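Putative peptidyl-arginine deiminase (Chlorobium tepidum, PDB 1XKN) probably hydrolyses the guanidine group of agmatine or of arginine, as expected for a deiminase of the guanidino-group-modifying superfamily. Local coordinates at residues Asp92-Asp97 against His338-Glu343; Trp19-His24 against Ile88-Ala93; Glu119-Gly124 against Val154-Ala159; Arg49-Asn54 against Asn288-Asn293. One frame throughout, in Å; residues are numbered along the deposited sequence.

Contact 1: residues Asp92-Asp97 against His338-Glu343; sequences DAWCRD and HCVTHE
R96 pushes its guanidinium between H338 and H342, at the point where the type I turn H338-T341 wraps the start of helix 95-98 in the core of what is, by family, a five-bladed alpha/beta-propeller (pentein) fold. The H338 imidazole lies flat on one guanidinium face, with planes 5° apart and NE2 above the centre; E11 and D219 hold its two nitrogens by hydrogen bonds. The backbone of the same residue supplies O, which R96 NE reaches at 2.9 Å in a nearly straight bond (169°) within the guanidinium plane. At C339 the carbonyl O faces the helix start: R96 N bonds to it at 3.0 Å, and W94 CA makes a CH...O contact at 3.4 Å. C339 CB also rests against the W94 indole, and V340 extends this apolar patch, its CG1 3.5 Å from W94 CZ3. A water lies between V340 O and A93 O. T341 OG1 takes a bond from R96 NH1 at 3.2 Å, but its stronger partner is I337 O. H342 stacks less closely on the other guanidinium face, the planes 24° apart, and fixes its own ring through an ND1 bond to E343 O. Bends at chi2 and chi3 curl the arginine chain back into this slot. The buried charge is thus held by stacking on both faces and by bonds round its rim. At the far edge R96 NH2 closes a salt bridge, meeting E343 OE1 on its syn side at 2.8 Å.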
# COMPACT_ATOMS: atom_id res chain seq x y z
N ASP A 92 -6.81 -8.43 -10.58
CA ASP A 92 -5.94 -7.28 -10.81
C ASP A 92 -4.65 -7.42 -10.00
O ASP A 92 -4.50 -8.37 -9.23
CB ASP A 92 -6.64 -5.95 -10.47
CG ASP A 92 -7.07 -5.86 -9.01
OD1 ASP A 92 -6.28 -6.21 -8.11
OD2 ASP A 92 -8.21 -5.40 -8.77
N ALA A 93 -3.73 -6.48 -10.16
CA ALA A 93 -2.44 -6.53 -9.46
C ALA A 93 -2.35 -5.64 -8.22
O ALA A 93 -1.27 -5.49 -7.65
CB ALA A 93 -1.32 -6.19 -10.43
N TRP A 94 -3.46 -5.06 -7.79
CA TRP A 94 -3.46 -4.16 -6.65
C TRP A 94 -3.47 -4.88 -5.30
O TRP A 94 -4.42 -4.80 -4.52
CB TRP A 94 -4.66 -3.21 -6.77
CG TRP A 94 -4.79 -2.66 -8.16
CD1 TRP A 94 -5.88 -2.74 -8.98
CD2 TRP A 94 -3.78 -1.96 -8.92
NE1 TRP A 94 -5.62 -2.15 -10.19
CE2 TRP A 94 -4.34 -1.66 -10.18
CE3 TRP A 94 -2.47 -1.56 -8.64
CZ2 TRP A 94 -3.62 -0.98 -11.17
CZ3 TRP A 94 -1.75 -0.88 -9.63
CH2 TRP A 94 -2.34 -0.60 -10.88
N CYS A 95 -2.36 -5.58 -5.04
CA CYS A 95 -2.19 -6.36 -3.82
C CYS A 95 -2.34 -5.52 -2.55
O CYS A 95 -2.71 -6.04 -1.50
CB CYS A 95 -0.82 -7.04 -3.84
SG CYS A 95 -0.69 -8.46 -2.73
N ARG A 96 -2.06 -4.22 -2.64
CA ARG A 96 -2.19 -3.35 -1.48
C ARG A 96 -3.64 -3.28 -1.03
O ARG A 96 -3.94 -3.30 0.16
CB ARG A 96 -1.71 -1.94 -1.83
CG ARG A 96 -2.00 -0.88 -0.76
CD ARG A 96 -1.29 -1.20 0.54
NE ARG A 96 0.14 -1.40 0.32
CZ ARG A 96 0.99 -1.77 1.26
NH1 ARG A 96 2.28 -1.95 0.97
NH2 ARG A 96 0.57 -1.97 2.50
N ASP A 97 -4.55 -3.22 -2.01
CA ASP A 97 -5.97 -3.10 -1.73
C ASP A 97 -6.75 -4.40 -1.51
O ASP A 97 -7.67 -4.43 -0.68
CB ASP A 97 -6.62 -2.28 -2.85
CG ASP A 97 -6.06 -0.87 -2.93
OD1 ASP A 97 -6.30 -0.19 -3.94
OD2 ASP A 97 -5.39 -0.44 -1.96
N HIS A 338 3.34 1.40 -3.98
CA HIS A 338 2.60 1.05 -2.77
C HIS A 338 1.34 0.26 -3.10
O HIS A 338 0.97 -0.66 -2.37
CB HIS A 338 2.22 2.31 -1.97
CG HIS A 338 1.83 2.02 -0.56
ND1 HIS A 338 0.55 2.18 -0.08
CD2 HIS A 338 2.56 1.53 0.47
CE1 HIS A 338 0.50 1.80 1.18
NE2 HIS A 338 1.70 1.40 1.54
N CYS A 339 0.70 0.61 -4.20
CA CYS A 339 -0.53 -0.06 -4.62
C CYS A 339 -0.35 -1.52 -5.01
O CYS A 339 -1.27 -2.32 -4.85
CB CYS A 339 -1.17 0.69 -5.80
SG CYS A 339 -1.75 2.35 -5.41
N VAL A 340 0.82 -1.88 -5.52
CA VAL A 340 1.03 -3.26 -5.95
C VAL A 340 1.73 -4.15 -4.93
O VAL A 340 2.06 -5.30 -5.22
CB VAL A 340 1.82 -3.31 -7.29
CG1 VAL A 340 1.03 -2.58 -8.37
CG2 VAL A 340 3.20 -2.69 -7.12
N THR A 341 1.94 -3.62 -3.73
CA THR A 341 2.62 -4.38 -2.69
C THR A 341 1.81 -4.49 -1.40
O THR A 341 0.85 -3.75 -1.20
CB THR A 341 3.94 -3.68 -2.29
OG1 THR A 341 3.65 -2.34 -1.86
CG2 THR A 341 4.89 -3.61 -3.47
N HIS A 342 2.19 -5.44 -0.56
CA HIS A 342 1.60 -5.57 0.76
C HIS A 342 2.58 -6.34 1.60
O HIS A 342 2.95 -7.47 1.30
CB HIS A 342 0.25 -6.28 0.77
CG HIS A 342 -0.58 -5.90 1.96
ND1 HIS A 342 -0.15 -6.08 3.26
CD2 HIS A 342 -1.77 -5.25 2.04
CE1 HIS A 342 -1.03 -5.54 4.09
NE2 HIS A 342 -2.02 -5.03 3.38
N GLU A 343 3.02 -5.69 2.67
CA GLU A 343 3.97 -6.30 3.55
C GLU A 343 3.35 -7.41 4.38
O GLU A 343 2.13 -7.49 4.54
CB GLU A 343 4.57 -5.25 4.49
CG GLU A 343 3.60 -4.70 5.55
CD GLU A 343 2.68 -3.61 5.03
OE1 GLU A 343 2.66 -3.34 3.81
OE2 GLU A 343 1.95 -3.02 5.86
O HOH W 1 1.11 -6.70 -7.23

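Contact 2: residues Trp19-His24 against Ile88-Ala93; sequences WLSWPH and IPTNDA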
# COMPACT_ATOMS: atom_id res chain seq x y z
N TRP A 19 4.32 -9.16 -0.40
CA TRP A 19 3.47 -9.84 -1.36
C TRP A 19 3.19 -9.01 -2.60
O TRP A 19 3.09 -7.78 -2.53
CB TRP A 19 2.13 -10.23 -0.73
CG TRP A 19 2.23 -11.42 0.15
CD1 TRP A 19 2.70 -11.45 1.43
CD2 TRP A 19 1.93 -12.77 -0.21
NE1 TRP A 19 2.70 -12.75 1.90
CE2 TRP A 19 2.24 -13.58 0.91
CE3 TRP A 19 1.43 -13.38 -1.37
CZ2 TRP A 19 2.06 -14.96 0.90
CZ3 TRP A 19 1.25 -14.76 -1.37
CH2 TRP A 19 1.57 -15.54 -0.24
N LEU A 20 3.06 -9.70 -3.73
CA LEU A 20 2.77 -9.09 -5.02
C LEU A 20 1.80 -9.99 -5.77
O LEU A 20 1.76 -11.20 -5.52
CB LEU A 20 4.05 -8.97 -5.86
CG LEU A 20 5.24 -8.18 -5.33
CD1 LEU A 20 6.41 -8.33 -6.29
CD2 LEU A 20 4.85 -6.71 -5.19
N SER A 21 1.03 -9.40 -6.67
CA SER A 21 0.10 -10.14 -7.51
C SER A 21 0.57 -9.81 -8.93
O SER A 21 0.33 -8.71 -9.43
CB SER A 21 -1.34 -9.66 -7.30
OG SER A 21 -1.85 -10.07 -6.04
N TRP A 22 1.26 -10.77 -9.55
CA TRP A 22 1.79 -10.58 -10.90
C TRP A 22 0.73 -10.07 -11.86
O TRP A 22 -0.40 -10.57 -11.88
CB TRP A 22 2.40 -11.89 -11.41
CG TRP A 22 3.39 -11.67 -12.51
CD1 TRP A 22 3.18 -11.83 -13.85
CD2 TRP A 22 4.73 -11.18 -12.37
NE1 TRP A 22 4.30 -11.46 -14.55
CE2 TRP A 22 5.27 -11.06 -13.66
CE3 TRP A 22 5.52 -10.82 -11.26
CZ2 TRP A 22 6.57 -10.59 -13.89
CZ3 TRP A 22 6.81 -10.36 -11.49
CH2 TRP A 22 7.33 -10.25 -12.80
N PRO A 23 1.07 -9.06 -12.68
CA PRO A 23 0.13 -8.47 -13.64
C PRO A 23 -0.26 -9.34 -14.82
O PRO A 23 0.55 -10.10 -15.35
CB PRO A 23 0.86 -7.21 -14.09
CG PRO A 23 2.28 -7.67 -14.11
CD PRO A 23 2.39 -8.41 -12.78
N HIS A 24 -1.52 -9.23 -15.24
CA HIS A 24 -2.02 -9.98 -16.38
C HIS A 24 -3.28 -9.36 -16.96
O HIS A 24 -3.67 -9.67 -18.08
CB HIS A 24 -2.29 -11.44 -15.99
CG HIS A 24 -3.35 -11.60 -14.94
ND1 HIS A 24 -3.07 -11.55 -13.59
CD2 HIS A 24 -4.69 -11.77 -15.04
CE1 HIS A 24 -4.19 -11.69 -12.90
NE2 HIS A 24 -5.19 -11.83 -13.76
N ILE A 88 -2.22 -18.60 -6.92
CA ILE A 88 -3.37 -17.94 -6.31
C ILE A 88 -3.96 -17.00 -7.36
O ILE A 88 -3.32 -16.02 -7.76
CB ILE A 88 -2.94 -17.14 -5.06
CG1 ILE A 88 -2.45 -18.09 -3.97
CG2 ILE A 88 -4.12 -16.32 -4.54
CD1 ILE A 88 -2.12 -17.41 -2.64
N PRO A 89 -5.18 -17.29 -7.82
CA PRO A 89 -5.83 -16.45 -8.83
C PRO A 89 -6.09 -15.01 -8.38
O PRO A 89 -6.41 -14.76 -7.22
CB PRO A 89 -7.12 -17.20 -9.13
CG PRO A 89 -7.44 -17.84 -7.83
CD PRO A 89 -6.09 -18.36 -7.37
N THR A 90 -5.94 -14.09 -9.31
CA THR A 90 -6.17 -12.68 -9.05
C THR A 90 -6.84 -12.08 -10.28
O THR A 90 -6.71 -12.61 -11.39
CB THR A 90 -4.85 -11.91 -8.79
OG1 THR A 90 -4.09 -11.84 -10.01
CG2 THR A 90 -4.03 -12.60 -7.72
N ASN A 91 -7.56 -10.99 -10.08
CA ASN A 91 -8.22 -10.30 -11.19
C ASN A 91 -7.36 -9.11 -11.58
O ASN A 91 -7.21 -8.82 -12.77
CB ASN A 91 -9.62 -9.83 -10.79
CG ASN A 91 -10.54 -10.98 -10.43
OD1 ASN A 91 -10.86 -11.19 -9.26
ND2 ASN A 91 -10.96 -11.74 -11.44
N ASP A 92 -6.81 -8.43 -10.58
CA ASP A 92 -5.94 -7.28 -10.81
C ASP A 92 -4.65 -7.42 -10.00
O ASP A 92 -4.50 -8.37 -9.23
CB ASP A 92 -6.64 -5.95 -10.47
CG ASP A 92 -7.07 -5.86 -9.01
OD1 ASP A 92 -6.28 -6.21 -8.11
OD2 ASP A 92 -8.21 -5.40 -8.77
N ALA A 93 -3.73 -6.48 -10.16
CA ALA A 93 -2.44 -6.53 -9.46
C ALA A 93 -2.35 -5.64 -8.22
O ALA A 93 -1.27 -5.49 -7.65
CB ALA A 93 -1.32 -6.19 -10.43
O HOH W 1 1.11 -6.70 -7.23
O HOH W 2 -1.51 -12.52 -10.37
O HOH W 3 -2.74 -9.35 -11.35
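The H24 imidazole brings its edge up to T90: CE1 lies 2.9 Å from T90 OG1, near the ring plane, and NE2 is 2.9 Å from T90 O. CG of H24 stands between its backbone N and carbonyl carbon (chi1 62°), which folds the ring back so that ND1 also makes a weak bond to W22 O. Two waters fill in between the loops. Water 2 accepts from T90 OG1 and donates to W22 O, while water 3 donates to both T90 OG1 and W22 O, so the threonine hydroxyl gives to one water and takes from the other. Further up strand 15-21, the T90 CG2 methyl packs against S21 OG at 3.7 Å; that hydroxyl is engaged by H98 and N56. A93 CB sits 3.2 Å from S21 O and reaches on to P23. S21 N donates to water 1 at 2.8 Å, and this water is also within bonding distance of A93 O. At the other end W19 CZ3 makes a loose apolar touch with I88 CD1, 4.5 Å away. The contact lays the end of strand 15-21 and the loop after it along the irregular loop from strand 83-87 to helix 95-98. Waters bridge S21 N to A93 O and W22 O to T90 OG1, which is consistent with a join that does not depend on strand pairing.

Contact 3: residues Glu119-Gly124 against Val154-Ala159; sequences EYNAWG and VLEGGA
E119 and V154 meet as a parallel beta bridge: L155 N donates to E119 O at 3.0 Å, and V154 CA adds a CH...O contact to the same oxygen at 3.2 Å. Their side chains lie on one face of the sheet, where V154 CG2 touches E119 CB at 3.7 Å. V154 CG1, anti to the backbone N (chi1 173°), packs beside the N121 side chain, which crosses it at about a right angle. Beyond the bridge, E156 runs its chain past two aromatic edges. Its CG lies 4.2 Å from Y120 CD1, near the plane of that ring, and its CD is 4.1 Å from W123 CD1, with the carboxylate steeply turned (72°) to the indole. A122 N lies 3.5 Å above the centre of the Y120 ring; from A122 to G124 the backbone is left-handed. In the next shell, the E156 carboxylate forms a salt bridge with R180 and a hydrogen bond with H217, while the W123 indole donates to D97 and Y120 OH pairs with D92. E119 OE1 bonds to the side-chain amide of N134, one of the residues at the sodium ion along with N117 and W118; E119 probably helps to position N134. The bridge prolongs the parallel pairing of strands 110-119 and 148-152, beyond which the two chains part, and the acidic and aromatic side chains gathered there are consistent with the central pocket of a pentein-fold deiminase.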
# COMPACT_ATOMS: atom_id res chain seq x y z
N GLU A 119 -13.56 -6.69 2.86
CA GLU A 119 -14.15 -6.93 1.55
C GLU A 119 -13.51 -6.01 0.52
O GLU A 119 -13.01 -4.94 0.85
CB GLU A 119 -15.66 -6.70 1.59
CG GLU A 119 -16.40 -7.75 2.37
CD GLU A 119 -16.20 -9.14 1.80
OE1 GLU A 119 -16.68 -9.39 0.67
OE2 GLU A 119 -15.57 -9.98 2.48
N TYR A 120 -13.52 -6.45 -0.73
CA TYR A 120 -12.96 -5.69 -1.83
C TYR A 120 -14.03 -5.60 -2.91
O TYR A 120 -14.72 -6.59 -3.19
CB TYR A 120 -11.73 -6.39 -2.40
CG TYR A 120 -11.06 -5.67 -3.55
CD1 TYR A 120 -10.39 -4.46 -3.35
CD2 TYR A 120 -11.07 -6.21 -4.84
CE1 TYR A 120 -9.75 -3.81 -4.40
CE2 TYR A 120 -10.42 -5.56 -5.90
CZ TYR A 120 -9.77 -4.36 -5.67
OH TYR A 120 -9.12 -3.71 -6.71
N ASN A 121 -14.20 -4.42 -3.51
CA ASN A 121 -15.19 -4.27 -4.58
C ASN A 121 -14.69 -3.43 -5.76
O ASN A 121 -15.46 -2.69 -6.37
CB ASN A 121 -16.52 -3.72 -4.03
CG ASN A 121 -16.45 -2.26 -3.60
OD1 ASN A 121 -17.47 -1.68 -3.22
ND2 ASN A 121 -15.27 -1.66 -3.66
N ALA A 122 -13.41 -3.56 -6.07
CA ALA A 122 -12.79 -2.84 -7.19
C ALA A 122 -13.01 -1.33 -7.13
O ALA A 122 -13.55 -0.73 -8.06
CB ALA A 122 -13.31 -3.39 -8.52
N TRP A 123 -12.58 -0.73 -6.02
CA TRP A 123 -12.70 0.70 -5.80
C TRP A 123 -14.11 1.26 -6.05
O TRP A 123 -14.27 2.24 -6.77
CB TRP A 123 -11.69 1.47 -6.67
CG TRP A 123 -10.25 1.00 -6.54
CD1 TRP A 123 -9.67 0.40 -5.45
CD2 TRP A 123 -9.21 1.12 -7.53
NE1 TRP A 123 -8.34 0.15 -5.70
CE2 TRP A 123 -8.03 0.58 -6.97
CE3 TRP A 123 -9.17 1.64 -8.83
CZ2 TRP A 123 -6.82 0.55 -7.67
CZ3 TRP A 123 -7.96 1.60 -9.52
CH2 TRP A 123 -6.80 1.06 -8.94
N GLY A 124 -15.12 0.62 -5.47
CA GLY A 124 -16.48 1.10 -5.64
C GLY A 124 -17.19 0.54 -6.86
O GLY A 124 -18.08 1.19 -7.42
N VAL A 154 -16.08 -3.33 3.39
CA VAL A 154 -15.17 -3.02 2.30
C VAL A 154 -14.08 -2.07 2.79
O VAL A 154 -14.38 -1.04 3.39
CB VAL A 154 -15.91 -2.36 1.11
CG1 VAL A 154 -14.92 -1.91 0.04
CG2 VAL A 154 -16.91 -3.35 0.51
N LEU A 155 -12.83 -2.44 2.54
CA LEU A 155 -11.70 -1.61 2.93
C LEU A 155 -10.47 -2.00 2.12
O LEU A 155 -10.15 -3.18 2.00
CB LEU A 155 -11.38 -1.79 4.42
CG LEU A 155 -10.27 -0.87 4.95
CD1 LEU A 155 -10.77 0.57 4.96
CD2 LEU A 155 -9.85 -1.30 6.35
N GLU A 156 -9.81 -1.00 1.56
CA GLU A 156 -8.60 -1.23 0.78
C GLU A 156 -7.42 -0.81 1.65
O GLU A 156 -7.48 0.20 2.35
CB GLU A 156 -8.59 -0.40 -0.50
CG GLU A 156 -9.69 -0.74 -1.48
CD GLU A 156 -10.78 0.31 -1.51
OE1 GLU A 156 -11.97 -0.07 -1.62
OE2 GLU A 156 -10.45 1.52 -1.44
N GLY A 157 -6.33 -1.57 1.59
CA GLY A 157 -5.16 -1.24 2.37
C GLY A 157 -4.59 0.12 2.01
O GLY A 157 -3.99 0.79 2.85
N GLY A 158 -4.77 0.53 0.76
CA GLY A 158 -4.24 1.80 0.32
C GLY A 158 -5.04 2.99 0.82
O GLY A 158 -4.61 4.14 0.67
N ALA A 159 -6.19 2.73 1.42
CA ALA A 159 -7.05 3.78 1.94
C ALA A 159 -6.76 4.13 3.40
O ALA A 159 -7.32 5.07 3.95
CB ALA A 159 -8.51 3.38 1.78

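Contact 4: residues Arg49-Asn54 against Asn288-Asn293; sequences RSETVN and NFYIAN
E51 and N293 cross at about a right angle, with the carboxylate and amide planes 43° apart, and the carboxylate oxygen OE2 is the hinge of the contact. It accepts N293 N on its syn lone pair at 2.9 Å, almost straight at 168°, and on the anti side it takes the hydroxyl proton of S50 OG at 2.8 Å. Two donors thus grip a single oxygen and fix the rotation of the carboxylate. S50 OG points away from its own backbone N, which carries it toward the second segment; it comes within 3.2 Å of N293 CB and accepts a hydrogen bond from T294 N. The A292 methyl packs against both S50 and E51, its CB 3.7 Å from E51 OE2. E51 approaches Y290 from the opposite direction, the carboxylate inclined at 65° to the phenol ring, and E51 OE1 stops 3.9 Å from Y290 OH. The two do not bond directly: each forms a hydrogen bond with T18 OG1 on strand 15-21, and E51 OE1 also accepts from H15. The N293 amide oxygen in turn takes the backbone N-H of H15, so that strand stitches both sides together. With its oxygens so fully engaged, the buried carboxylate probably remains charged. The site pairs two connections: the tight link from helix 36-50 to strand 52-57, and the bend between antiparallel strands 290-291 and 295-300, where a glutamate side chain receives a backbone N-H of the beta-hairpin turn.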
# COMPACT_ATOMS: atom_id res chain seq x y z
N ARG A 49 16.25 -8.16 -2.65
CA ARG A 49 17.54 -7.77 -2.08
C ARG A 49 17.35 -7.59 -0.57
O ARG A 49 18.30 -7.71 0.20
CB ARG A 49 18.01 -6.45 -2.68
CG ARG A 49 18.31 -6.49 -4.16
CD ARG A 49 18.71 -5.11 -4.65
NE ARG A 49 19.88 -4.61 -3.93
CZ ARG A 49 20.07 -3.34 -3.59
NH1 ARG A 49 19.16 -2.43 -3.91
NH2 ARG A 49 21.17 -2.98 -2.94
N SER A 50 16.11 -7.32 -0.18
CA SER A 50 15.77 -7.05 1.20
C SER A 50 15.11 -8.18 1.99
O SER A 50 15.42 -8.40 3.16
CB SER A 50 14.84 -5.83 1.24
OG SER A 50 14.28 -5.62 2.52
N GLU A 51 14.19 -8.90 1.34
CA GLU A 51 13.47 -9.95 2.04
C GLU A 51 12.81 -10.91 1.06
O GLU A 51 12.97 -10.79 -0.16
CB GLU A 51 12.40 -9.30 2.92
CG GLU A 51 11.30 -8.57 2.12
CD GLU A 51 10.86 -7.25 2.73
OE1 GLU A 51 9.64 -6.98 2.77
OE2 GLU A 51 11.73 -6.46 3.15
N THR A 52 12.06 -11.86 1.61
CA THR A 52 11.33 -12.84 0.83
C THR A 52 10.24 -12.12 0.04
O THR A 52 9.62 -11.18 0.54
CB THR A 52 10.66 -13.89 1.74
OG1 THR A 52 11.66 -14.58 2.50
CG2 THR A 52 9.87 -14.89 0.92
N VAL A 53 10.02 -12.57 -1.19
CA VAL A 53 9.00 -11.99 -2.05
C VAL A 53 8.03 -13.10 -2.44
O VAL A 53 8.41 -14.07 -3.09
CB VAL A 53 9.62 -11.39 -3.33
CG1 VAL A 53 8.55 -10.67 -4.14
CG2 VAL A 53 10.75 -10.44 -2.97
N ASN A 54 6.77 -12.95 -2.03
CA ASN A 54 5.73 -13.92 -2.34
C ASN A 54 4.92 -13.36 -3.49
O ASN A 54 4.33 -12.29 -3.37
CB ASN A 54 4.84 -14.16 -1.12
CG ASN A 54 5.56 -14.90 -0.01
OD1 ASN A 54 5.71 -14.39 1.11
ND2 ASN A 54 6.01 -16.11 -0.31
N ASN A 288 3.27 7.29 -2.93
CA ASN A 288 2.95 5.89 -3.16
C ASN A 288 4.21 5.02 -3.16
O ASN A 288 4.42 4.19 -4.04
CB ASN A 288 2.19 5.74 -4.49
CG ASN A 288 1.23 4.56 -4.48
OD1 ASN A 288 0.24 4.55 -3.74
ND2 ASN A 288 1.51 3.56 -5.31
N PHE A 289 5.05 5.24 -2.15
CA PHE A 289 6.30 4.50 -1.98
C PHE A 289 6.04 3.30 -1.07
O PHE A 289 5.00 3.22 -0.41
CB PHE A 289 7.38 5.40 -1.35
CG PHE A 289 7.03 5.92 0.03
CD1 PHE A 289 7.20 5.13 1.16
CD2 PHE A 289 6.52 7.21 0.19
CE1 PHE A 289 6.88 5.61 2.43
CE2 PHE A 289 6.19 7.70 1.45
CZ PHE A 289 6.36 6.90 2.58
N TYR A 290 6.98 2.36 -1.04
CA TYR A 290 6.83 1.19 -0.18
C TYR A 290 8.05 1.04 0.71
O TYR A 290 9.19 1.12 0.23
CB TYR A 290 6.66 -0.08 -1.03
CG TYR A 290 6.60 -1.34 -0.20
CD1 TYR A 290 5.57 -1.55 0.72
CD2 TYR A 290 7.58 -2.33 -0.32
CE1 TYR A 290 5.51 -2.72 1.49
CE2 TYR A 290 7.53 -3.50 0.44
CZ TYR A 290 6.49 -3.69 1.34
OH TYR A 290 6.44 -4.84 2.08
N ILE A 291 7.82 0.83 2.00
CA ILE A 291 8.92 0.66 2.94
C ILE A 291 9.20 -0.84 3.09
O ILE A 291 8.32 -1.60 3.49
CB ILE A 291 8.56 1.20 4.35
CG1 ILE A 291 8.13 2.67 4.25
CG2 ILE A 291 9.76 1.07 5.28
CD1 ILE A 291 7.36 3.15 5.49
N ALA A 292 10.41 -1.26 2.75
CA ALA A 292 10.82 -2.66 2.88
C ALA A 292 11.84 -2.73 4.01
O ALA A 292 12.17 -1.69 4.60
CB ALA A 292 11.43 -3.16 1.58
N ASN A 293 12.35 -3.91 4.33
CA ASN A 293 13.31 -4.03 5.42
C ASN A 293 14.60 -3.24 5.23
O ASN A 293 15.01 -2.50 6.13
CB ASN A 293 13.66 -5.51 5.67
CG ASN A 293 12.52 -6.28 6.31
OD1 ASN A 293 11.50 -5.71 6.70
ND2 ASN A 293 12.70 -7.59 6.43

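In the fold
Contacts 1, 2 and 4 cluster round one mixed sheet, in which strand 15-21 lies between 52-57 and 342-345. Contacts 1 and 2 have centres about 9 Å apart and share D92 and A93; W19 and H342 are joined there by a backbone bond. Contact 4 lies about 12 Å from contact 1 and brings in the separate sheet of strand 290-291. Contact 3, about 11 Å from contact 1, reaches it through D97-W123 and D92-Y120, but does not touch contact 4. Along the chain contact 3 is nested within the loops closed by contacts 1 and 4, while contact 4 crosses contacts 1 and 2. Contacts 1 and 4 join early to late parts of the chain, consistent with the closed propeller expected of this family.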